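Local coordinates for protein putative isomerase (Sinorhizobium meliloti, PDB 2PPG) that is of unknown function but, as a putative isomerase of the enolase superfamily, joins a mandelate racemase-like N-terminal domain to a TIM-barrel-like C-terminal domain, at residues 106-109 with 110-114; 230-233 with 234-237; 269-273 with 274-278; 347-350 with 351-355; 383-386 with 387-390. One frame throughout, in Å; residues are numbered along the deposited sequence. Where two conformers were deposited one is given.

Contact 1: residues 106-109 with 110-114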
# COMPACT_ATOMS: atom_id res chain seq x y z
N ASP A 106 13.74 -33.56 3.25
CA ASP A 106 14.74 -34.19 2.39
C ASP A 106 14.14 -34.68 1.08
O ASP A 106 14.71 -34.44 0.03
CB ASP A 106 15.43 -35.35 3.12
CG ASP A 106 16.43 -34.87 4.16
OD1 ASP A 106 16.66 -33.64 4.25
OD2 ASP A 106 16.99 -35.73 4.89
N LEU A 107 12.98 -35.33 1.16
CA LEU A 107 12.30 -35.92 0.00
C LEU A 107 11.66 -34.86 -0.87
O LEU A 107 11.55 -34.98 -2.09
CB LEU A 107 11.21 -36.89 0.46
CG LEU A 107 11.50 -38.13 1.31
CD1 LEU A 107 10.19 -38.93 1.58
CD2 LEU A 107 12.57 -39.02 0.68
N TYR A 108 11.21 -33.81 -0.22
CA TYR A 108 10.64 -32.69 -0.93
C TYR A 108 11.74 -31.93 -1.70
O TYR A 108 11.58 -31.56 -2.85
CB TYR A 108 9.94 -31.81 0.08
CG TYR A 108 9.29 -30.60 -0.50
CD1 TYR A 108 7.91 -30.57 -0.70
CD2 TYR A 108 10.03 -29.46 -0.79
CE1 TYR A 108 7.29 -29.44 -1.20
CE2 TYR A 108 9.42 -28.33 -1.28
CZ TYR A 108 8.05 -28.32 -1.49
OH TYR A 108 7.44 -27.21 -1.99
N ASP A 109 12.89 -31.74 -1.05
CA ASP A 109 14.04 -31.12 -1.70
C ASP A 109 14.54 -31.91 -2.91
O ASP A 109 15.22 -31.36 -3.77
CB ASP A 109 15.18 -30.91 -0.70
CG ASP A 109 14.87 -29.82 0.32
OD1 ASP A 109 13.95 -29.02 0.09
OD2 ASP A 109 15.57 -29.77 1.36
N LEU A 110 14.19 -33.19 -2.98
CA LEU A 110 14.60 -34.06 -4.08
C LEU A 110 14.07 -33.61 -5.46
O LEU A 110 14.72 -33.85 -6.48
CB LEU A 110 14.15 -35.49 -3.78
CG LEU A 110 15.17 -36.61 -3.54
CD1 LEU A 110 16.57 -36.13 -3.08
CD2 LEU A 110 14.60 -37.63 -2.57
N MSE A 111 12.92 -32.94 -5.48
CA MSE A 111 12.25 -32.61 -6.74
C MSE A 111 11.80 -31.16 -6.89
O MSE A 111 11.34 -30.77 -7.96
CB MSE A 111 11.06 -33.54 -6.93
CG MSE A 111 11.44 -35.00 -7.16
SE MSE A 111 11.90 -35.31 -9.03
CE MSE A 111 10.10 -35.58 -9.72
N ARG A 112 11.96 -30.35 -5.85
CA ARG A 112 11.43 -28.97 -5.84
C ARG A 112 11.85 -28.07 -7.01
O ARG A 112 11.01 -27.38 -7.58
CB ARG A 112 11.69 -28.27 -4.49
CG ARG A 112 13.16 -28.04 -4.14
CD ARG A 112 13.34 -27.47 -2.72
NE ARG A 112 12.51 -26.29 -2.46
CZ ARG A 112 12.56 -25.58 -1.33
NH1 ARG A 112 13.40 -25.92 -0.37
NH2 ARG A 112 11.77 -24.52 -1.17
N VAL A 113 13.14 -28.10 -7.38
CA VAL A 113 13.63 -27.21 -8.44
C VAL A 113 13.11 -27.56 -9.83
O VAL A 113 13.35 -26.82 -10.79
CB VAL A 113 15.18 -27.10 -8.48
CG1 VAL A 113 15.75 -26.86 -7.07
CG2 VAL A 113 15.82 -28.32 -9.14
N ARG A 114 12.40 -28.69 -9.96
CA ARG A 114 11.74 -28.98 -11.22
C ARG A 114 10.25 -28.69 -11.11
O ARG A 114 9.48 -28.97 -12.04
CB ARG A 114 12.02 -30.41 -11.66
CG ARG A 114 13.48 -30.70 -11.93
CD ARG A 114 13.67 -32.00 -12.73
NE ARG A 114 15.05 -32.49 -12.67
CZ ARG A 114 15.51 -33.32 -11.73
NH1 ARG A 114 14.71 -33.76 -10.77
NH2 ARG A 114 16.78 -33.71 -11.76
O HOH W 1 14.94 -30.14 -6.55
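Leu-110, Asp-109 and Arg-112 carry most of this contact, near the C-terminal end of helix 100-109, where the chain passes into a loop. Leu-110 folds back over the turn: its CB meets the carbonyl oxygen of Leu-107 at 3.1 Å, and its CD2 touches Leu-107 CD2 at 4.1 Å, the two leucines crossing at a slant. Its backbone N has two weak bonds, to the O atoms of Asp-106 and Leu-107. A straighter one runs from Met-111 N to Tyr-108 O at 3.3 Å.

Asp-109 and Arg-112 lie alongside each other and point the same way, with carboxylate and guanidinium planes only 5° apart. Their salt bridge, Asp-109 OD1 to Arg-112 NH1 at 3.2 Å, uses the syn side of the oxygen but is tilted out of both planes. Arg-112 gets there with CG between its backbone N and carbonyl carbon (chi1 64°) and a bend at chi3. Tyr-108 CE2 stands over one face of its guanidinium. Each charge has a further partner on the second subunit: Asp-109 pairs with Arg-45 of that subunit, and Arg-112 with its Glu-249. A water bridges Asp-109 O and Val-113 N. The whole is a helix C-terminal turn, held by mostly weak backbone bonds, in the N-terminal domain of a mandelate racemase-like protein, set at a subunit interface.

Contact 2: residues 230-233 with 234-237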
# COMPACT_ATOMS: atom_id res chain seq x y z
N LEU A 230 -24.49 -14.83 -3.83
CA LEU A 230 -24.96 -16.09 -3.27
C LEU A 230 -24.89 -16.11 -1.75
O LEU A 230 -25.87 -16.42 -1.09
CB LEU A 230 -24.16 -17.25 -3.87
CG LEU A 230 -24.44 -17.49 -5.37
CD1 LEU A 230 -23.35 -18.36 -6.03
CD2 LEU A 230 -25.85 -18.08 -5.59
N ILE A 231 -23.73 -15.77 -1.20
CA ILE A 231 -23.57 -15.66 0.24
C ILE A 231 -24.62 -14.73 0.85
O ILE A 231 -25.34 -15.12 1.76
CB ILE A 231 -22.17 -15.17 0.61
CG1 ILE A 231 -21.14 -16.22 0.19
CG2 ILE A 231 -22.08 -14.89 2.11
CD1 ILE A 231 -19.72 -15.71 0.16
N LYS A 232 -24.71 -13.51 0.32
CA LYS A 232 -25.64 -12.50 0.83
C LYS A 232 -27.08 -12.96 0.75
O LYS A 232 -27.93 -12.46 1.49
CB LYS A 232 -25.47 -11.17 0.10
CG LYS A 232 -24.27 -10.34 0.56
CD LYS A 232 -24.47 -8.86 0.25
CE LYS A 232 -23.25 -8.02 0.64
NZ LYS A 232 -22.89 -8.13 2.08
N ALA A 233 -27.36 -13.91 -0.14
CA ALA A 233 -28.71 -14.44 -0.28
C ALA A 233 -29.01 -15.43 0.84
O ALA A 233 -30.17 -15.61 1.23
CB ALA A 233 -28.88 -15.09 -1.64
N MSE A 234 -27.95 -16.06 1.34
CA MSE A 234 -28.04 -17.10 2.36
C MSE A 234 -27.95 -16.54 3.77
O MSE A 234 -28.39 -17.19 4.72
CB MSE A 234 -26.91 -18.11 2.17
CG MSE A 234 -27.10 -19.09 1.04
SE MSE A 234 -25.63 -20.40 0.91
CE MSE A 234 -24.25 -19.25 0.18
N GLU A 235 -27.37 -15.36 3.91
CA GLU A 235 -27.09 -14.77 5.23
C GLU A 235 -28.31 -14.46 6.11
O GLU A 235 -28.22 -14.63 7.33
CB GLU A 235 -26.17 -13.54 5.10
CG GLU A 235 -24.69 -13.89 5.09
CD GLU A 235 -23.77 -12.73 4.69
OE1 GLU A 235 -24.08 -12.00 3.74
OE2 GLU A 235 -22.71 -12.56 5.32
N PRO A 236 -29.43 -13.98 5.54
CA PRO A 236 -30.60 -13.82 6.41
C PRO A 236 -31.00 -15.10 7.15
O PRO A 236 -31.60 -15.03 8.23
CB PRO A 236 -31.71 -13.38 5.43
CG PRO A 236 -31.18 -13.65 4.06
CD PRO A 236 -29.70 -13.55 4.16
N HIS A 237 -30.65 -16.26 6.59
CA HIS A 237 -30.92 -17.55 7.22
C HIS A 237 -29.88 -18.03 8.26
O HIS A 237 -30.12 -19.00 8.97
CB HIS A 237 -31.14 -18.61 6.15
CG HIS A 237 -32.20 -18.23 5.18
ND1 HIS A 237 -33.52 -18.04 5.55
CD2 HIS A 237 -32.14 -17.95 3.86
CE1 HIS A 237 -34.22 -17.67 4.50
NE2 HIS A 237 -33.41 -17.61 3.46
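Met-234 and Glu-235 both reach back to Ile-231 at the C-terminal end of helix 224-234, the helix of a beta-alpha-beta unit in the barrel domain, which links the parallel strands 213-217 and 241-243. The N of Met-234, a selenomethionine, donates to Ile-231 O at 2.8 Å, and more weakly to Leu-230 O. Its side chain bends at chi3 (-74°), which turns the terminal methyl back along the helix. There CE meets Leu-230 O at 3.5 Å and packs near Ile-231 CG1, while Met-218 and helix 197-208 also pack against this side chain.

Glu-235 follows, its N weakly bonded to Ile-231 O. Extended beyond CG, its chain slants across both Ile-231 and Lys-232, and CD settles on Ile-231 CG2 at 3.8 Å. The carboxylate is shared out: OE1 turns to the Lys-232 backbone and side chain, whereas OE2 accepts a hydrogen bond from the hydroxyl of Thr-263. Lys-232 NZ remains 4.4 Å from Glu-235 OE1, too far for a salt bridge, so any attraction acts at longer range; the amine bonds instead to Ser-260 O.

With no N-H to offer, Pro-236 continues the turn by packing. Its CD approaches Lys-232 O at 3.4 Å, and its CG lies by Ala-233 O. His-237 comes last: its N bonds to Met-234 O at 3.1 Å, and its ring carbon CD2 approaches Ala-233 O obliquely at 4.0 Å.

Contact 3: residues 269-273 with 274-278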
# COMPACT_ATOMS: atom_id res chain seq x y z
N GLU A 269 -8.50 -27.15 1.53
CA GLU A 269 -8.47 -28.59 1.29
C GLU A 269 -7.57 -29.05 0.14
O GLU A 269 -7.05 -30.15 0.17
CB GLU A 269 -9.90 -29.13 1.12
CG GLU A 269 -10.55 -28.79 -0.20
CD GLU A 269 -12.00 -29.19 -0.24
OE1 GLU A 269 -12.85 -28.40 0.23
OE2 GLU A 269 -12.29 -30.30 -0.74
N GLU A 270 -7.39 -28.21 -0.88
CA GLU A 270 -6.62 -28.58 -2.06
C GLU A 270 -5.16 -28.14 -2.02
O GLU A 270 -4.41 -28.40 -2.97
CB GLU A 270 -7.25 -28.01 -3.33
CG GLU A 270 -7.17 -26.50 -3.45
CD GLU A 270 -8.34 -25.78 -2.75
OE1 GLU A 270 -8.79 -26.24 -1.68
OE2 GLU A 270 -8.80 -24.76 -3.28
N TRP A 271 -4.76 -27.46 -0.95
CA TRP A 271 -3.38 -27.04 -0.81
C TRP A 271 -2.54 -28.26 -0.49
O TRP A 271 -3.10 -29.33 -0.23
CB TRP A 271 -3.21 -26.01 0.31
CG TRP A 271 -4.01 -24.76 0.15
CD1 TRP A 271 -4.60 -24.29 -0.99
CD2 TRP A 271 -4.28 -23.79 1.17
NE1 TRP A 271 -5.24 -23.10 -0.73
CE2 TRP A 271 -5.06 -22.77 0.59
CE3 TRP A 271 -3.95 -23.70 2.53
CZ2 TRP A 271 -5.52 -21.67 1.32
CZ3 TRP A 271 -4.41 -22.62 3.24
CH2 TRP A 271 -5.19 -21.62 2.64
N ARG A 272 -1.22 -28.09 -0.48
CA ARG A 272 -0.31 -29.19 -0.20
C ARG A 272 0.70 -28.85 0.88
O ARG A 272 1.11 -29.73 1.64
CB ARG A 272 0.40 -29.63 -1.48
CG ARG A 272 -0.53 -30.23 -2.52
CD ARG A 272 -1.20 -31.50 -2.01
NE ARG A 272 -1.68 -32.30 -3.14
CZ ARG A 272 -2.85 -32.13 -3.73
NH1 ARG A 272 -3.70 -31.20 -3.31
NH2 ARG A 272 -3.17 -32.89 -4.77
N THR A 273 1.11 -27.58 0.94
CA THR A 273 2.07 -27.12 1.94
C THR A 273 1.65 -25.80 2.59
O THR A 273 0.75 -25.09 2.09
CB THR A 273 3.46 -26.89 1.35
OG1 THR A 273 3.38 -25.82 0.41
CG2 THR A 273 4.02 -28.15 0.66
N VAL A 274 2.32 -25.46 3.68
CA VAL A 274 2.15 -24.18 4.34
C VAL A 274 2.43 -23.02 3.37
O VAL A 274 1.92 -21.91 3.55
CB VAL A 274 3.05 -24.09 5.61
CG1 VAL A 274 4.53 -24.30 5.26
CG2 VAL A 274 2.82 -22.78 6.36
N HIS A 275 3.21 -23.28 2.33
CA HIS A 275 3.50 -22.25 1.33
C HIS A 275 2.25 -21.79 0.59
O HIS A 275 2.07 -20.60 0.35
CB HIS A 275 4.60 -22.72 0.37
CG HIS A 275 5.89 -23.02 1.06
ND1 HIS A 275 6.61 -22.06 1.74
CD2 HIS A 275 6.58 -24.17 1.20
CE1 HIS A 275 7.69 -22.60 2.26
NE2 HIS A 275 7.70 -23.89 1.95
N ASP A 276 1.36 -22.72 0.25
CA ASP A 276 0.07 -22.35 -0.34
C ASP A 276 -0.71 -21.39 0.54
O ASP A 276 -1.44 -20.56 0.03
CB ASP A 276 -0.78 -23.60 -0.62
CG ASP A 276 -0.10 -24.54 -1.57
OD1 ASP A 276 0.62 -24.06 -2.46
OD2 ASP A 276 -0.27 -25.77 -1.44
N MSE A 277 -0.53 -21.50 1.86
CA MSE A 277 -1.28 -20.67 2.82
C MSE A 277 -0.90 -19.18 2.87
O MSE A 277 -1.77 -18.32 2.96
CB MSE A 277 -1.15 -21.25 4.23
CG MSE A 277 -2.16 -20.67 5.17
SE MSE A 277 -2.32 -21.57 6.88
CE MSE A 277 -3.69 -20.42 7.70
N VAL A 278 0.40 -18.91 2.84
CA VAL A 278 0.95 -17.56 2.98
C VAL A 278 0.23 -16.47 2.15
O VAL A 278 -0.21 -15.46 2.72
CB VAL A 278 2.46 -17.56 2.67
CG1 VAL A 278 3.05 -16.16 2.79
CG2 VAL A 278 3.16 -18.53 3.60
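Trp-271 and Asp-276 both hold CG anti to the carbonyl carbon (chi1 -59° and -60°), and with these torsions the indole and the carboxylate run past each other in opposite directions. Thr-273 instead places OG1 between its backbone N and carbonyl carbon (chi1 65°), where it can face the first turn of the helix.

Asp-276 OD2 is the polar focus. It accepts hydrogen bonds from Arg-272 N at 2.7 Å, nearly along its own C-O axis, and from Thr-273 N at 3.3 Å, from above the carboxylate plane. Both bonds are close to straight, so this oxygen ties two successive N-H groups of the incoming loop to the helix. In return OG1 of Thr-273, at the N-cap, accepts a weak capping bond from His-275 N at 3.2 Å. Together with the bond from Thr-273 N to Asp-276 OD2, this cap makes Thr-273 and Asp-276 a capping box. Separately, Thr-273 O weakly accepts from Asp-276 N.

One face of the Trp-271 indole lies against the same turn. Asp-276 CB makes a CH-pi contact 3.9 Å from the centroid of the Trp-271 five-membered ring, and Met-277 CA makes another with the six-membered ring. At the far end of the indole, Trp-271 CZ3 touches Met-277 CG at 3.5 Å.

Arg-272 crosses to the second subunit, bonding to Arg-114 O there, while Val-274 and His-275 pack on Val-310 of the fourth subunit. The box opens helix 274-282, just after barrel strand 264-267. Trp-271 and Met-277 pack on Val-289 of strand 288-289, and Thr-273 and Val-274 meet Gln-300 of helix 293-310.

Contact 4: residues 347-350 with 351-355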
# COMPACT_ATOMS: atom_id res chain seq x y z
N HIS A 347 -20.33 -38.82 7.49
CA HIS A 347 -21.10 -39.96 8.00
C HIS A 347 -21.23 -41.09 6.98
O HIS A 347 -21.01 -42.26 7.29
CB HIS A 347 -22.48 -39.47 8.44
CG HIS A 347 -23.20 -38.72 7.37
ND1 HIS A 347 -24.19 -39.29 6.61
CD2 HIS A 347 -23.04 -37.45 6.91
CE1 HIS A 347 -24.63 -38.40 5.73
NE2 HIS A 347 -23.95 -37.28 5.89
N SER A 348 -21.58 -40.73 5.75
CA SER A 348 -21.83 -41.70 4.68
C SER A 348 -20.59 -42.54 4.31
O SER A 348 -20.72 -43.58 3.65
CB SER A 348 -22.37 -40.96 3.45
OG SER A 348 -21.77 -39.68 3.32
N ILE A 349 -19.41 -42.09 4.72
CA ILE A 349 -18.16 -42.82 4.50
C ILE A 349 -17.72 -43.54 5.77
O ILE A 349 -17.38 -44.72 5.75
CB ILE A 349 -17.02 -41.87 4.04
CG1 ILE A 349 -17.35 -41.23 2.70
CG2 ILE A 349 -15.68 -42.62 3.95
CD1 ILE A 349 -16.60 -39.92 2.45
N PHE A 350 -17.74 -42.82 6.89
CA PHE A 350 -17.24 -43.32 8.16
C PHE A 350 -17.95 -44.59 8.59
O PHE A 350 -17.30 -45.56 8.98
CB PHE A 350 -17.37 -42.23 9.24
CG PHE A 350 -16.61 -42.54 10.51
CD1 PHE A 350 -15.27 -42.21 10.63
CD2 PHE A 350 -17.24 -43.15 11.59
CE1 PHE A 350 -14.56 -42.49 11.80
CE2 PHE A 350 -16.55 -43.44 12.76
CZ PHE A 350 -15.20 -43.11 12.86
N GLU A 351 -19.28 -44.59 8.52
CA GLU A 351 -20.07 -45.72 9.03
C GLU A 351 -19.83 -47.06 8.35
O GLU A 351 -19.51 -48.04 9.02
CB GLU A 351 -21.56 -45.41 9.08
CG GLU A 351 -22.11 -45.33 10.50
CD GLU A 351 -21.78 -44.01 11.15
OE1 GLU A 351 -21.61 -43.02 10.40
OE2 GLU A 351 -21.69 -43.94 12.40
N PRO A 352 -19.98 -47.11 7.01
CA PRO A 352 -19.71 -48.39 6.37
C PRO A 352 -18.23 -48.79 6.43
O PRO A 352 -17.89 -49.93 6.15
CB PRO A 352 -20.16 -48.17 4.92
CG PRO A 352 -20.11 -46.70 4.71
CD PRO A 352 -20.41 -46.08 6.05
N ASN A 353 -17.36 -47.85 6.80
CA ASN A 353 -15.93 -48.13 6.76
C ASN A 353 -15.39 -48.65 8.08
O ASN A 353 -14.21 -49.02 8.18
CB ASN A 353 -15.14 -46.91 6.29
CG ASN A 353 -15.19 -46.74 4.78
OD1 ASN A 353 -15.87 -47.47 4.07
ND2 ASN A 353 -14.45 -45.76 4.29
N ARG A 354 -16.25 -48.69 9.10
CA ARG A 354 -15.82 -49.16 10.41
C ARG A 354 -15.14 -50.53 10.32
O ARG A 354 -14.10 -50.75 10.94
CB ARG A 354 -16.99 -49.17 11.41
CG ARG A 354 -17.70 -47.83 11.53
CD ARG A 354 -18.94 -47.89 12.42
NE ARG A 354 -18.64 -47.32 13.72
CZ ARG A 354 -18.96 -46.09 14.09
NH1 ARG A 354 -19.62 -45.29 13.27
NH2 ARG A 354 -18.63 -45.66 15.29
N ARG A 355 -15.71 -51.41 9.51
CA ARG A 355 -15.22 -52.79 9.34
C ARG A 355 -13.75 -52.88 8.95
O ARG A 355 -13.09 -53.90 9.19
CB ARG A 355 -16.03 -53.50 8.25
CG ARG A 355 -17.49 -53.10 8.16
CD ARG A 355 -18.24 -53.89 7.08
NE ARG A 355 -19.69 -53.84 7.28
CZ ARG A 355 -20.50 -52.95 6.71
NH1 ARG A 355 -21.80 -52.98 6.97
NH2 ARG A 355 -20.01 -52.03 5.88
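Asn-353 N is shared by two carbonyl oxygens, bonding to Phe-350 O at 3.2 Å and more weakly to Ile-349 O. This marks the end of the short helix 347-350 of the barrel domain, which unwinds into a type I beta turn from Glu-351 to Arg-354. One regular helical bond precedes it: Glu-351 N donates almost straight to His-347 O at 3.2 Å. Pro-352 fits over the helix end, its CD 3.3 Å from Ile-349 O. Asn-353 and Ile-349 lie side by side, and the amide ND2 comes 3.4 Å from Ile-349 CG2.

Arg-354 folds back over the turn through a bend at chi3 (102°). Within the turn its NH1 forms a salt bridge with Glu-351 OE2 at 2.6 Å, while NH2 pairs with Asp-362, so the guanidinium is fixed by two carboxylates. Phe-350, whose CG is anti to its backbone N (chi1 -168°), sends its ring to meet that group with the planes 87° apart. The guanidinium offers a face and the ring an edge: Arg-354 NH1 is 3.6 Å from Phe-350 CD2, and Phe-350 CE2 stands 3.5 Å above the guanidinium plane of Arg-354, offset toward its rim.

Contact 5: residues 383-386 with 387-390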
# COMPACT_ATOMS: atom_id res chain seq x y z
N GLU A 383 -9.21 -58.14 7.76
CA GLU A 383 -10.09 -58.22 6.60
C GLU A 383 -9.80 -57.14 5.55
O GLU A 383 -9.84 -57.41 4.35
CB GLU A 383 -11.57 -58.22 7.02
CG GLU A 383 -12.03 -57.04 7.88
CD GLU A 383 -11.98 -57.31 9.38
OE1 GLU A 383 -12.91 -56.85 10.08
OE2 GLU A 383 -11.03 -57.97 9.86
N ALA A 384 -9.50 -55.92 6.00
CA ALA A 384 -9.11 -54.85 5.10
C ALA A 384 -7.76 -55.15 4.45
O ALA A 384 -7.58 -54.88 3.27
CB ALA A 384 -9.09 -53.52 5.81
N GLN A 385 -6.83 -55.73 5.20
CA GLN A 385 -5.54 -56.13 4.62
C GLN A 385 -5.64 -57.23 3.57
O GLN A 385 -4.78 -57.34 2.70
CB GLN A 385 -4.54 -56.52 5.70
CG GLN A 385 -4.10 -55.33 6.50
CD GLN A 385 -3.44 -55.70 7.81
OE1 GLN A 385 -2.59 -56.58 7.86
NE2 GLN A 385 -3.83 -55.01 8.87
N GLY A 386 -6.70 -58.02 3.63
CA GLY A 386 -6.94 -59.06 2.62
C GLY A 386 -7.40 -58.49 1.30
O GLY A 386 -7.21 -59.11 0.26
N LEU A 387 -8.01 -57.30 1.34
CA LEU A 387 -8.54 -56.64 0.14
C LEU A 387 -7.51 -55.71 -0.53
O LEU A 387 -7.72 -55.22 -1.65
CB LEU A 387 -9.81 -55.85 0.49
CG LEU A 387 -11.02 -56.57 1.12
CD1 LEU A 387 -12.01 -55.59 1.73
CD2 LEU A 387 -11.74 -57.49 0.13
N LEU A 388 -6.40 -55.49 0.15
CA LEU A 388 -5.35 -54.61 -0.35
C LEU A 388 -4.71 -55.16 -1.61
O LEU A 388 -4.29 -56.31 -1.64
CB LEU A 388 -4.29 -54.41 0.73
CG LEU A 388 -4.29 -53.10 1.53
CD1 LEU A 388 -5.59 -52.28 1.42
CD2 LEU A 388 -3.93 -53.37 2.97
N LYS A 389 -4.63 -54.34 -2.65
CA LYS A 389 -3.95 -54.75 -3.87
C LYS A 389 -2.62 -54.02 -3.95
O LYS A 389 -2.58 -52.80 -4.09
CB LYS A 389 -4.81 -54.48 -5.12
CG LYS A 389 -6.24 -55.04 -5.09
CD LYS A 389 -6.31 -56.53 -5.47
CE LYS A 389 -7.77 -57.02 -5.57
NZ LYS A 389 -8.32 -57.48 -4.25
N LYS A 390 -1.54 -54.78 -3.85
CA LYS A 390 -0.21 -54.23 -3.92
C LYS A 390 0.12 -53.69 -5.31
O LYS A 390 -0.31 -54.24 -6.33
CB LYS A 390 0.81 -55.29 -3.51
CG LYS A 390 2.24 -54.98 -3.89
CD LYS A 390 3.25 -55.53 -2.89
CE LYS A 390 4.68 -55.11 -3.27
NZ LYS A 390 5.69 -55.87 -2.48
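The flat group met most directly is the peptide carbonyl of Ala-384, which Leu-387 N approaches from above its plane, 65° out of it. The hydrogen bond from Leu-387 N to Ala-384 O measures 3.1 Å, a three-residue step at the end of the short, weakly bonded helix 382-387. The same oxygen is flanked by carbon: Leu-388 CD1 lies 3.8 Å from Ala-384 O, with CD2 only slightly farther off.

The other flat group, the amide of Gln-385, takes its polar partner outside the turn, NE2 bonding weakly to Pro-380 O. What meets the second segment is the aliphatic part of the side chain. Gln-385 holds CG anti to its carbonyl carbon (chi1 -70°) and crosses Leu-388 at a slant, CG to CD2 being 4.0 Å. Leu-388 CD2 comes closer still to the backbone, 3.6 Å from Gln-385 CA.

Leu-387 lies back along the helix, its CG 3.5 Å from Glu-383 O. Gly-386 brings only backbone to the turn. Farther on, Lys-389 curls back so that NZ gives a weak bond to Leu-387 O.

Leu-388 and Gln-385 both rest on Trp-68 of strand 66-72, and both leucines touch Leu-15 of strand 7-17. From there the chain straightens into strand 389-390, where Lys-389 bonds through its backbone to Thr-14. A short helix thus leads, within a residue or so, into a strand at the edge of the sheet within this chain, by which the C-terminal tail, having left the barrel domain, returns to add an outer strand to the antiparallel sheet of the N-terminal domain.

Overall arrangement
Along the chain the five contacts follow one another in series, none enclosing another. Contact 1 ends a helix of the N-terminal domain. Contacts 2, 3 and 4 mark helix ends or a helix start around the barrel domain, their centres about 28 to 32 Å apart. Contact 5 brings the C-terminal tail back to the N-terminal sheet. Contacts 1 and 3, about 16 Å apart between centres, touch through Tyr-108 and Thr-273, joining the two domains where both also meet the second subunit. Contacts 4 and 5, about 17 Å apart between centres, come together near Arg-355 and Glu-383, a doubtful approach because Glu-383 has a second conformer. Contact 2 touches none of the others and is farthest from contact 5, about 46 Å between centres.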